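Hydrogenase expression/formation protein HypE (Desulfovibrio vulgaris subsp. vulgaris, PDB 2Z1U) binds ATP and magnesium and serves in hydrogenase maturation, probably by the ATP-dependent dehydration that yields the cyanide ligands of the nickel-iron centre. Local coordinates at residues D69-V75 with R109-M114; R119-V123 with S200-V204; A227-E232 with L331-E335; V240-T246 with Q318-A324. All blocks are in the same frame, centred on the assembly; numbering follows the deposited sequence.

Interaction 1. Residues D69-V75 with R109-M114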
loop_
_atom_site.group_PDB
_atom_site.type_symbol
_atom_site.label_atom_id
_atom_site.label_comp_id
_atom_site.label_asym_id
_atom_site.label_seq_id
_atom_site.Cartn_x
_atom_site.Cartn_y
_atom_site.Cartn_z
ATOM N N ASP A 69 -18.714 3.469 0.321
ATOM C CA ASP A 69 -18.211 2.597 1.362
ATOM C C ASP A 69 -16.684 2.636 1.352
ATOM O O ASP A 69 -16.087 3.341 0.528
ATOM C CB ASP A 69 -18.784 1.165 1.239
ATOM C CG ASP A 69 -18.489 0.500 -0.113
ATOM O OD1 ASP A 69 -17.318 0.521 -0.573
ATOM O OD2 ASP A 69 -19.433 -0.080 -0.694
ATOM N N ILE A 70 -16.051 1.900 2.268
ATOM C CA ILE A 70 -14.569 1.846 2.332
ATOM C C ILE A 70 -13.909 1.361 1.020
ATOM O O ILE A 70 -12.810 1.792 0.678
ATOM C CB ILE A 70 -14.077 1.032 3.558
ATOM C CG1 ILE A 70 -12.589 1.293 3.844
ATOM C CG2 ILE A 70 -14.383 -0.467 3.389
ATOM C CD1 ILE A 70 -12.106 0.684 5.133
ATOM N N GLY A 71 -14.595 0.488 0.285
ATOM C CA GLY A 71 -14.104 0.017 -1.006
ATOM C C GLY A 71 -14.162 1.075 -2.089
ATOM O O GLY A 71 -13.249 1.237 -2.885
ATOM N N THR A 72 -15.257 1.796 -2.113
ATOM C CA THR A 72 -15.428 2.897 -3.014
ATOM C C THR A 72 -14.346 3.980 -2.710
ATOM O O THR A 72 -13.676 4.489 -3.624
ATOM C CB THR A 72 -16.893 3.364 -2.843
ATOM O OG1 THR A 72 -17.634 3.245 -4.066
ATOM C CG2 THR A 72 -17.024 4.670 -2.191
ATOM N N LEU A 73 -14.160 4.295 -1.427
ATOM C CA LEU A 73 -13.101 5.231 -0.998
ATOM C C LEU A 73 -11.697 4.743 -1.391
ATOM O O LEU A 73 -10.876 5.516 -1.923
ATOM C CB LEU A 73 -13.173 5.446 0.523
ATOM C CG LEU A 73 -13.752 6.735 1.127
ATOM C CD1 LEU A 73 -14.849 7.395 0.290
ATOM C CD2 LEU A 73 -14.151 6.573 2.624
ATOM N N ALA A 74 -11.437 3.457 -1.138
ATOM C CA ALA A 74 -10.134 2.860 -1.412
ATOM C C ALA A 74 -9.716 2.994 -2.897
ATOM O O ALA A 74 -8.560 3.326 -3.200
ATOM C CB ALA A 74 -10.122 1.414 -0.964
ATOM N N VAL A 75 -10.655 2.760 -3.814
ATOM C CA VAL A 75 -10.379 2.959 -5.246
ATOM C C VAL A 75 -10.371 4.449 -5.673
ATOM O O VAL A 75 -9.362 4.935 -6.206
ATOM C CB VAL A 75 -11.310 2.091 -6.128
ATOM C CG1 VAL A 75 -11.136 2.412 -7.599
ATOM C CG2 VAL A 75 -11.007 0.601 -5.873
ATOM N N ARG A 109 -19.262 -7.412 -0.232
ATOM C CA ARG A 109 -19.836 -6.131 -0.640
ATOM C C ARG A 109 -18.753 -5.077 -0.897
ATOM O O ARG A 109 -18.830 -4.321 -1.867
ATOM C CB ARG A 109 -20.806 -5.612 0.416
ATOM C CG ARG A 109 -22.154 -6.327 0.434
ATOM C CD ARG A 109 -23.156 -5.529 1.268
ATOM N NE ARG A 109 -22.974 -5.748 2.705
ATOM C CZ ARG A 109 -23.368 -4.907 3.661
ATOM N NH1 ARG A 109 -23.971 -3.755 3.361
ATOM N NH2 ARG A 109 -23.149 -5.222 4.934
ATOM N N VAL A 110 -17.742 -5.045 -0.032
ATOM C CA VAL A 110 -16.638 -4.085 -0.161
ATOM C C VAL A 110 -15.793 -4.404 -1.396
ATOM O O VAL A 110 -15.448 -3.504 -2.175
ATOM C CB VAL A 110 -15.753 -4.072 1.094
ATOM C CG1 VAL A 110 -14.466 -3.267 0.841
ATOM C CG2 VAL A 110 -16.525 -3.499 2.281
ATOM N N VAL A 111 -15.477 -5.688 -1.567
ATOM C CA VAL A 111 -14.742 -6.180 -2.731
ATOM C C VAL A 111 -15.515 -5.884 -4.023
ATOM O O VAL A 111 -14.931 -5.396 -4.990
ATOM C CB VAL A 111 -14.400 -7.699 -2.604
ATOM C CG1 VAL A 111 -13.887 -8.241 -3.914
ATOM C CG2 VAL A 111 -13.362 -7.910 -1.494
ATOM N N ALA A 112 -16.818 -6.177 -4.034
ATOM C CA ALA A 112 -17.699 -5.827 -5.166
ATOM C C ALA A 112 -17.653 -4.324 -5.511
ATOM O O ALA A 112 -17.554 -3.955 -6.687
ATOM C CB ALA A 112 -19.141 -6.271 -4.886
ATOM N N SER A 113 -17.735 -3.469 -4.491
ATOM C CA SER A 113 -17.571 -2.034 -4.672
ATOM C C SER A 113 -16.245 -1.648 -5.321
ATOM O O SER A 113 -16.223 -0.798 -6.205
ATOM C CB SER A 113 -17.698 -1.296 -3.336
ATOM O OG SER A 113 -19.053 -1.187 -2.948
ATOM N N MET A 114 -15.143 -2.245 -4.867
ATOM C CA MET A 114 -13.829 -1.975 -5.460
ATOM C C MET A 114 -13.744 -2.354 -6.928
ATOM O O MET A 114 -13.260 -1.560 -7.735
ATOM C CB MET A 114 -12.692 -2.631 -4.660
ATOM C CG MET A 114 -12.588 -2.092 -3.257
ATOM S SD MET A 114 -11.312 -2.824 -2.237
ATOM C CE MET A 114 -9.806 -2.231 -3.001
HETATM O O HOH W 1 -18.588 1.072 -6.616
#
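Ser113 and Asp69 make the polar link between the two helices: Ser113 OG donates to Asp69 OD2 over a short 2.5 Å, meeting the syn lone pair of that oxygen. The other carboxylate oxygen works inside its own segment, where Asp69 OD1 takes the N-H of Thr72 at 2.9 Å in a fairly straight bond (159°) and that of Gly71 in a weak one. With chi1 at 58°, CG lies between the backbone N and carbonyl carbon, which turns the carboxylate back over the first turn of helix 70-83. Asp69 is thus its N-cap, and the serine of the neighbouring helix binds the oxygen the cap leaves over.

Beside this pair the backbones come close, CA of Gly71 and CA of Met114 being 4.9 Å apart. Gly71 offers bare backbone, and Met114 CG presses on its CA at 3.4 Å, tighter than ordinary carbon contact. The methionine chain then bends and brings Met114 CE to Ala74 CB at 4.2 Å. Val110 CG1 comes in beside it, touching Gly71 CA and, at 3.8 Å, Ile70 CG2. At the far end Val75 CG2 lies across Met114 CB.

Ile70 and Val110 both rest on Met141 and Ile143 of strand 141-151, while Met114 reaches Cys94 and Phe96 of strand 87-99. Two helices, their segment axes 7.6 Å apart and crossing at -33°, therefore pack through a glycine contact on the mixed sheet of the PurM-like N-terminal domain.

Interaction 2. Residues R119-V123 with S200-V204; sequences REAGV and SLNRV
Ser200 and Asn202 meet Ala121 where helix 104-121 ends in a Schellman motif, with Gly122 at positive phi and its N bonded back to Arg119 O. The contact joins the family's N-terminal and C-terminal regions. Ser200 comes first: its OG lies 3.5 Å from Ala121 CB, a plain packing contact, while its side chain also rests on His76 and Val79 of helix 70-83. Leu201, the N-cap residue of helix 202-212, turns away, and its backbone N is held by Asn80 OD1. Asn202 then reaches back. Its CG sits between the backbone N and carbonyl carbon (chi1 57°), directing ND2 to Ala121 O at 2.8 Å. That donor lies in the carbonyl plane on a lone pair, though the oxygen is 22° out of the amide plane of Asn202. Arg203, extended from CG to NE along the surface, serves the preceding carbonyl. Side chains of two successive residues thus take up two successive carbonyls at the helix C-terminus, where backbone donors run out. The arginine bond is less regular: Arg203 NH2 donates to Glu120 O at 2.9 Å from above the carbonyl plane, and Arg203 NE adds a weak bond to the same oxygen at 3.4 Å.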
loop_
_atom_site.group_PDB
_atom_site.type_symbol
_atom_site.label_atom_id
_atom_site.label_comp_id
_atom_site.label_asym_id
_atom_site.label_seq_id
_atom_site.Cartn_x
_atom_site.Cartn_y
_atom_site.Cartn_z
ATOM N N ARG A 119 -13.406 -0.625 -12.545
ATOM C CA ARG A 119 -13.937 -0.712 -13.916
ATOM C C ARG A 119 -14.367 0.645 -14.433
ATOM O O ARG A 119 -14.037 1.005 -15.561
ATOM C CB ARG A 119 -15.135 -1.661 -14.015
ATOM C CG ARG A 119 -14.773 -3.102 -13.980
ATOM C CD ARG A 119 -16.011 -3.993 -14.111
ATOM N NE ARG A 119 -15.920 -4.970 -13.039
ATOM C CZ ARG A 119 -16.784 -5.091 -12.038
ATOM N NH1 ARG A 119 -17.881 -4.344 -11.990
ATOM N NH2 ARG A 119 -16.555 -6.001 -11.097
ATOM N N GLU A 120 -15.112 1.374 -13.606
ATOM C CA GLU A 120 -15.637 2.693 -13.975
ATOM C C GLU A 120 -14.525 3.706 -14.183
ATOM O O GLU A 120 -14.620 4.553 -15.069
ATOM C CB GLU A 120 -16.647 3.195 -12.927
ATOM C CG GLU A 120 -17.885 2.266 -12.868
ATOM C CD GLU A 120 -19.070 2.832 -12.095
ATOM O OE1 GLU A 120 -18.887 3.824 -11.349
ATOM O OE2 GLU A 120 -20.188 2.269 -12.241
ATOM N N ALA A 121 -13.469 3.603 -13.374
ATOM C CA ALA A 121 -12.291 4.444 -13.535
ATOM C C ALA A 121 -11.342 4.021 -14.666
ATOM O O ALA A 121 -10.399 4.752 -14.979
ATOM C CB ALA A 121 -11.529 4.590 -12.185
ATOM N N GLY A 122 -11.566 2.848 -15.266
ATOM C CA GLY A 122 -10.693 2.369 -16.346
ATOM C C GLY A 122 -9.337 1.905 -15.831
ATOM O O GLY A 122 -8.319 2.047 -16.503
ATOM N N VAL A 123 -9.360 1.324 -14.638
ATOM C CA VAL A 123 -8.190 0.955 -13.883
ATOM C C VAL A 123 -8.289 -0.554 -13.529
ATOM O O VAL A 123 -9.384 -1.103 -13.436
ATOM C CB VAL A 123 -8.131 1.948 -12.651
ATOM C CG1 VAL A 123 -8.176 1.272 -11.302
ATOM C CG2 VAL A 123 -7.027 2.988 -12.804
ATOM N N SER A 200 -14.523 9.028 -8.758
ATOM C CA SER A 200 -13.281 9.084 -9.515
ATOM C C SER A 200 -13.212 10.319 -10.395
ATOM O O SER A 200 -14.135 10.595 -11.144
ATOM C CB SER A 200 -13.192 7.818 -10.415
ATOM O OG SER A 200 -12.483 6.837 -9.700
ATOM N N LEU A 201 -12.090 11.030 -10.326
ATOM C CA LEU A 201 -11.906 12.301 -11.037
ATOM C C LEU A 201 -10.875 12.233 -12.156
ATOM O O LEU A 201 -10.539 13.249 -12.750
ATOM C CB LEU A 201 -11.492 13.404 -10.032
ATOM C CG LEU A 201 -12.445 13.699 -8.864
ATOM C CD1 LEU A 201 -11.818 14.749 -7.936
ATOM C CD2 LEU A 201 -13.806 14.135 -9.380
ATOM N N ASN A 202 -10.388 11.036 -12.459
ATOM C CA ASN A 202 -9.356 10.875 -13.494
ATOM C C ASN A 202 -9.748 11.388 -14.881
ATOM O O ASN A 202 -8.912 11.948 -15.604
ATOM C CB ASN A 202 -8.817 9.427 -13.557
ATOM C CG ASN A 202 -9.902 8.394 -13.799
ATOM O OD1 ASN A 202 -10.950 8.412 -13.168
ATOM N ND2 ASN A 202 -9.638 7.467 -14.701
ATOM N N ARG A 203 -11.006 11.171 -15.263
ATOM C CA ARG A 203 -11.487 11.590 -16.584
ATOM C C ARG A 203 -11.574 13.130 -16.707
ATOM O O ARG A 203 -11.159 13.688 -17.721
ATOM C CB ARG A 203 -12.810 10.900 -16.929
ATOM C CG ARG A 203 -12.638 9.359 -17.071
ATOM C CD ARG A 203 -13.952 8.626 -17.262
ATOM N NE ARG A 203 -13.751 7.182 -17.047
ATOM C CZ ARG A 203 -13.512 6.285 -18.004
ATOM N NH1 ARG A 203 -13.470 6.643 -19.285
ATOM N NH2 ARG A 203 -13.339 5.005 -17.685
ATOM N N VAL A 204 -12.097 13.812 -15.687
ATOM C CA VAL A 204 -12.074 15.295 -15.689
ATOM C C VAL A 204 -10.634 15.823 -15.756
ATOM O O VAL A 204 -10.364 16.758 -16.500
ATOM C CB VAL A 204 -12.783 15.947 -14.450
ATOM C CG1 VAL A 204 -13.230 17.402 -14.778
ATOM C CG2 VAL A 204 -13.998 15.174 -14.087
#

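Interaction 3. Residues A227-E232 with L331-E335; sequences ATTLNE and LSMLE
Met333 lies across Thr228 at about a right angle and reaches along one side of the helix formed by 227-232. Its CB starts 4.0 Å from Thr228 OG1. Met333 CG is 3.6 Å from Thr228 OG1; its separation from Thr228 CG2 is modelled closer than carbons can sit and is doubtful. From CG the chain runs straight, with chi2 -171° and chi3 -163°, carrying SD and CE alongside Thr228. At the tip, Met333 CE reaches Asn231 CB (3.8 Å) and Glu232 CG (3.9 Å). Thr228 OG1, buried against the root of the methionine (CA, CB and CG), has no polar partner in the model.

Helix 225-237 packs against the sheet of the C-terminal domain, and the loop that follows edge strand 328-330 wraps its flank. Leu331 begins that loop; its CB and CD1 both face the methyl of Ala227, each at 4.1 Å from CB of that alanine. Leu334 is set more loosely, its CG 4.2 Å from Thr228 OG1.

The second subunit closes over the outer side, laying His20 on Met333 and Gly15 on Thr228. Glu232 turns its carboxylate away from the loop, one oxygen bonded to His20 of that second subunit and the other in a salt bridge with Arg219, and its side chain stands about 5 Å from a bound ATP.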
loop_
_atom_site.group_PDB
_atom_site.type_symbol
_atom_site.label_atom_id
_atom_site.label_comp_id
_atom_site.label_asym_id
_atom_site.label_seq_id
_atom_site.Cartn_x
_atom_site.Cartn_y
_atom_site.Cartn_z
ATOM N N ALA A 227 -9.940 24.250 3.393
ATOM C CA ALA A 227 -9.087 25.212 4.094
ATOM C C ALA A 227 -7.669 24.669 4.275
ATOM O O ALA A 227 -6.707 25.359 3.960
ATOM C CB ALA A 227 -9.705 25.624 5.409
ATOM N N THR A 228 -7.456 23.377 4.596
ATOM C CA THR A 228 -6.084 23.037 4.865
ATOM C C THR A 228 -5.376 22.568 3.546
ATOM O O THR A 228 -4.135 22.912 3.422
ATOM C CB THR A 228 -5.880 21.943 5.931
ATOM O OG1 THR A 228 -6.391 22.401 7.190
ATOM C CG2 THR A 228 -4.402 21.615 6.077
ATOM N N THR A 229 -6.078 22.191 2.418
ATOM C CA THR A 229 -5.354 22.078 1.131
ATOM C C THR A 229 -4.957 23.424 0.532
ATOM O O THR A 229 -3.902 23.505 -0.093
ATOM C CB THR A 229 -5.998 21.162 -0.002
ATOM O OG1 THR A 229 -6.494 21.978 -1.066
ATOM C CG2 THR A 229 -7.064 20.270 0.519
ATOM N N LEU A 230 -5.779 24.474 0.712
ATOM C CA LEU A 230 -5.364 25.816 0.272
ATOM C C LEU A 230 -4.144 26.325 1.056
ATOM O O LEU A 230 -3.295 27.033 0.507
ATOM C CB LEU A 230 -6.514 26.836 0.353
ATOM C CG LEU A 230 -7.683 26.589 -0.613
ATOM C CD1 LEU A 230 -8.774 27.616 -0.363
ATOM C CD2 LEU A 230 -7.233 26.586 -2.072
ATOM N N ASN A 231 -4.074 25.992 2.338
ATOM C CA ASN A 231 -2.912 26.366 3.166
ATOM C C ASN A 231 -1.650 25.622 2.705
ATOM O O ASN A 231 -0.554 26.202 2.670
ATOM C CB ASN A 231 -3.176 26.044 4.630
ATOM C CG ASN A 231 -3.832 27.170 5.355
ATOM O OD1 ASN A 231 -5.052 27.203 5.492
ATOM N ND2 ASN A 231 -3.036 28.122 5.800
ATOM N N GLU A 232 -1.819 24.340 2.345
ATOM C CA GLU A 232 -0.711 23.533 1.823
ATOM C C GLU A 232 -0.174 24.163 0.552
ATOM O O GLU A 232 1.025 24.397 0.425
ATOM C CB GLU A 232 -1.148 22.096 1.518
ATOM C CG GLU A 232 -1.569 21.310 2.727
ATOM C CD GLU A 232 -2.053 19.922 2.338
ATOM O OE1 GLU A 232 -2.166 19.063 3.228
ATOM O OE2 GLU A 232 -2.261 19.681 1.143
ATOM N N LEU A 331 -8.244 31.626 7.204
ATOM C CA LEU A 331 -8.465 30.185 7.272
ATOM C C LEU A 331 -7.153 29.476 7.593
ATOM O O LEU A 331 -6.397 29.136 6.687
ATOM C CB LEU A 331 -9.030 29.636 5.940
ATOM C CG LEU A 331 -10.360 30.163 5.377
ATOM C CD1 LEU A 331 -10.752 29.401 4.068
ATOM C CD2 LEU A 331 -11.465 30.063 6.409
ATOM N N SER A 332 -6.889 29.237 8.872
ATOM C CA SER A 332 -5.678 28.520 9.279
ATOM C C SER A 332 -5.936 27.026 9.390
ATOM O O SER A 332 -7.084 26.593 9.357
ATOM C CB SER A 332 -5.145 29.074 10.602
ATOM O OG SER A 332 -4.940 30.469 10.500
ATOM N N MET A 333 -4.865 26.237 9.494
ATOM C CA MET A 333 -4.933 24.801 9.711
ATOM C C MET A 333 -5.482 24.469 11.116
ATOM O O MET A 333 -5.267 25.216 12.087
ATOM C CB MET A 333 -3.623 24.092 9.483
ATOM C CG MET A 333 -3.231 23.874 8.016
ATOM S SD MET A 333 -1.773 22.793 7.829
ATOM C CE MET A 333 -1.294 23.150 6.145
ATOM N N LEU A 334 -6.167 23.277 11.202
ATOM C CA LEU A 334 -6.991 22.715 12.335
ATOM C C LEU A 334 -6.325 22.871 13.698
ATOM O O LEU A 334 -5.713 23.835 14.162
ATOM C CB LEU A 334 -7.229 21.233 12.040
ATOM C CG LEU A 334 -7.993 20.912 10.752
ATOM C CD1 LEU A 334 -7.933 19.418 10.474
ATOM C CD2 LEU A 334 -9.434 21.378 10.873
ATOM N N GLU A 335 -6.609 21.812 14.526
ATOM C CA GLU A 335 -6.334 21.710 15.982
ATOM C C GLU A 335 -6.166 20.256 16.418
ATOM O O GLU A 335 -5.840 19.975 17.578
ATOM C CB GLU A 335 -7.480 22.354 16.768
ATOM C CG GLU A 335 -7.428 23.877 16.833
ATOM C CD GLU A 335 -8.745 24.535 16.448
ATOM O OE1 GLU A 335 -8.977 25.695 16.871
ATOM O OE2 GLU A 335 -9.539 23.897 15.710
#

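Interaction 4. Residues V240-T246 with Q318-A324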
loop_
_atom_site.group_PDB
_atom_site.type_symbol
_atom_site.label_atom_id
_atom_site.label_comp_id
_atom_site.label_asym_id
_atom_site.label_seq_id
_atom_site.Cartn_x
_atom_site.Cartn_y
_atom_site.Cartn_z
ATOM N N VAL A 240 -0.204 33.739 -1.337
ATOM C CA VAL A 240 -1.388 33.813 -0.506
ATOM C C VAL A 240 -2.620 33.528 -1.349
ATOM O O VAL A 240 -2.743 34.020 -2.477
ATOM C CB VAL A 240 -1.437 35.127 0.386
ATOM C CG1 VAL A 240 -0.432 36.191 -0.076
ATOM C CG2 VAL A 240 -2.837 35.678 0.546
ATOM N N CYS A 241 -3.485 32.656 -0.837
ATOM C CA CYS A 241 -4.728 32.340 -1.520
ATOM C C CYS A 241 -5.824 33.241 -0.990
ATOM O O CYS A 241 -5.988 33.381 0.228
ATOM C CB CYS A 241 -5.085 30.856 -1.348
ATOM S SG CYS A 241 -3.942 29.731 -2.182
ATOM N N HIS A 242 -6.526 33.907 -1.905
ATOM C CA HIS A 242 -7.670 34.740 -1.557
ATOM C C HIS A 242 -8.949 34.076 -2.060
ATOM O O HIS A 242 -9.072 33.776 -3.236
ATOM C CB HIS A 242 -7.519 36.158 -2.129
ATOM C CG HIS A 242 -6.542 37.007 -1.373
ATOM N ND1 HIS A 242 -6.931 37.922 -0.416
ATOM C CD2 HIS A 242 -5.187 37.057 -1.410
ATOM C CE1 HIS A 242 -5.861 38.510 0.093
ATOM N NE2 HIS A 242 -4.790 38.002 -0.490
ATOM N N VAL A 243 -9.891 33.854 -1.157
ATOM C CA VAL A 243 -11.092 33.088 -1.447
ATOM C C VAL A 243 -12.339 33.901 -1.079
ATOM O O VAL A 243 -12.303 34.698 -0.144
ATOM C CB VAL A 243 -11.026 31.717 -0.721
ATOM C CG1 VAL A 243 -12.413 31.221 -0.309
ATOM C CG2 VAL A 243 -10.353 30.687 -1.649
ATOM N N LEU A 244 -13.421 33.733 -1.841
ATOM C CA LEU A 244 -14.667 34.469 -1.582
ATOM C C LEU A 244 -15.702 33.530 -0.959
ATOM O O LEU A 244 -16.140 32.561 -1.615
ATOM C CB LEU A 244 -15.212 35.078 -2.884
ATOM C CG LEU A 244 -16.406 36.044 -2.785
ATOM C CD1 LEU A 244 -16.100 37.289 -1.923
ATOM C CD2 LEU A 244 -16.876 36.453 -4.179
ATOM N N GLU A 245 -16.105 33.812 0.286
ATOM C CA GLU A 245 -16.988 32.882 1.030
ATOM C C GLU A 245 -18.254 32.487 0.252
ATOM O O GLU A 245 -18.624 31.309 0.215
ATOM C CB GLU A 245 -17.388 33.428 2.411
ATOM C CG GLU A 245 -18.133 32.388 3.278
ATOM C CD GLU A 245 -18.348 32.847 4.715
ATOM O OE1 GLU A 245 -18.531 34.041 4.935
ATOM O OE2 GLU A 245 -18.352 32.012 5.635
ATOM N N THR A 246 -18.903 33.482 -0.339
ATOM C CA THR A 246 -20.168 33.286 -1.038
ATOM C C THR A 246 -20.009 32.417 -2.287
ATOM O O THR A 246 -20.986 31.849 -2.739
ATOM C CB THR A 246 -20.868 34.606 -1.436
ATOM O OG1 THR A 246 -19.979 35.434 -2.203
ATOM C CG2 THR A 246 -21.381 35.362 -0.206
ATOM N N GLN A 318 -0.476 31.970 3.718
ATOM C CA GLN A 318 -1.751 32.261 4.371
ATOM C C GLN A 318 -2.941 32.215 3.416
ATOM O O GLN A 318 -2.804 32.439 2.216
ATOM C CB GLN A 318 -1.698 33.602 5.125
ATOM C CG GLN A 318 -0.795 33.563 6.358
ATOM C CD GLN A 318 -1.084 34.692 7.351
ATOM O OE1 GLN A 318 -1.061 35.872 7.002
ATOM N NE2 GLN A 318 -1.341 34.321 8.598
ATOM N N VAL A 319 -4.110 31.909 3.964
ATOM C CA VAL A 319 -5.326 31.807 3.174
ATOM C C VAL A 319 -6.360 32.761 3.757
ATOM O O VAL A 319 -6.818 32.565 4.882
ATOM C CB VAL A 319 -5.883 30.380 3.193
ATOM C CG1 VAL A 319 -7.190 30.310 2.399
ATOM C CG2 VAL A 319 -4.854 29.390 2.613
ATOM N N VAL A 320 -6.719 33.782 2.985
ATOM C CA VAL A 320 -7.698 34.754 3.444
ATOM C C VAL A 320 -9.013 34.768 2.673
ATOM O O VAL A 320 -9.050 34.892 1.436
ATOM C CB VAL A 320 -7.080 36.177 3.691
ATOM C CG1 VAL A 320 -5.708 36.346 3.029
ATOM C CG2 VAL A 320 -8.050 37.323 3.352
ATOM N N MET A 321 -10.094 34.610 3.427
ATOM C CA MET A 321 -11.424 34.527 2.855
ATOM C C MET A 321 -12.123 35.850 3.047
ATOM O O MET A 321 -12.244 36.340 4.195
ATOM C CB MET A 321 -12.228 33.400 3.521
ATOM C CG MET A 321 -13.600 33.153 2.883
ATOM S SD MET A 321 -14.374 31.610 3.419
ATOM C CE MET A 321 -14.835 31.982 5.109
ATOM N N GLU A 322 -12.556 36.448 1.939
ATOM C CA GLU A 322 -13.486 37.566 2.038
ATOM C C GLU A 322 -14.843 36.982 2.424
ATOM O O GLU A 322 -15.412 36.148 1.718
ATOM C CB GLU A 322 -13.596 38.369 0.743
ATOM C CG GLU A 322 -14.610 39.483 0.878
ATOM C CD GLU A 322 -14.780 40.308 -0.372
ATOM O OE1 GLU A 322 -13.879 40.263 -1.235
ATOM O OE2 GLU A 322 -15.820 40.994 -0.491
ATOM N N THR A 323 -15.320 37.430 3.572
ATOM C CA THR A 323 -16.486 36.903 4.250
ATOM C C THR A 323 -17.794 37.382 3.561
ATOM O O THR A 323 -17.780 38.396 2.863
ATOM C CB THR A 323 -16.354 37.377 5.706
ATOM O OG1 THR A 323 -15.680 36.358 6.486
ATOM C CG2 THR A 323 -17.657 37.779 6.318
ATOM N N ALA A 324 -18.907 36.656 3.766
ATOM C CA ALA A 324 -20.227 37.066 3.221
ATOM C C ALA A 324 -20.738 38.366 3.806
ATOM O O ALA A 324 -21.604 39.033 3.225
ATOM C CB ALA A 324 -21.252 35.968 3.453
HETATM O O HOH W 2 -17.995 36.410 0.392
#
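Strands 240-244 and 319-322 run parallel, their short axes 4.5 Å apart and inclined by 23°, and five backbone hydrogen bonds join the two segments, from Cys241 N to Gln318 O at one end to Glu245 N with Glu322 O at the other. Cys241 and Val243 each give and take a bond, while His242 turns its own polar backbone atoms to strand 300-306; this alternation is the standard parallel pattern.

On the face carrying His242 and Leu244, side chains lie next to their neighbours. Val320 CG1 sits over one face of the His242 ring, 4.0 Å from its centroid, a CH-pi contact, and also meets Val240 CG2 at 3.9 Å. Leu244 CD1 lies alongside the extended Glu322, 3.6 Å from Glu322 CD. The other face is apolar: Val243 CG1 touches Met321 CG at 3.9 Å, and Val243 and Val319 press on Leu230 of helix 225-237.

Past the strand end, Glu245 stretches out with CG anti to its amide nitrogen (chi1 -172°). Its chain passes over the bent tip of Met321, and OE1 accepts from Ala324 N at 2.9 Å through the anti lone pair in a nearly straight bond. Water 2 joins Thr246 N to Glu322 O. Where the regular strand bonds end, a carboxylate and a water thus continue the link, and the negative charge is probably eased by the backbone N-H it receives.

Interactions 1 and 2 share helix 104-121, their centres 14 Å apart: the first is a buried helix pair, joined by a serine bonded to a capping aspartate and by close packing at a glycine, the second a surface contact in which side-chain donors meet the carbonyls at the helix end. Interactions 3 and 4 lie on the far side of the chain's centre from interaction 1 and touch each other through strand 319-322 and helix 225-237, with Leu331 N probably bonding to Val319 O. Of these two partly buried contacts, 227-232 with 331-335 rests largely on side-chain packing near the nucleotide and second subunit, whereas 240-246 with 318-324 rests on regular backbone bonds, away from known sites.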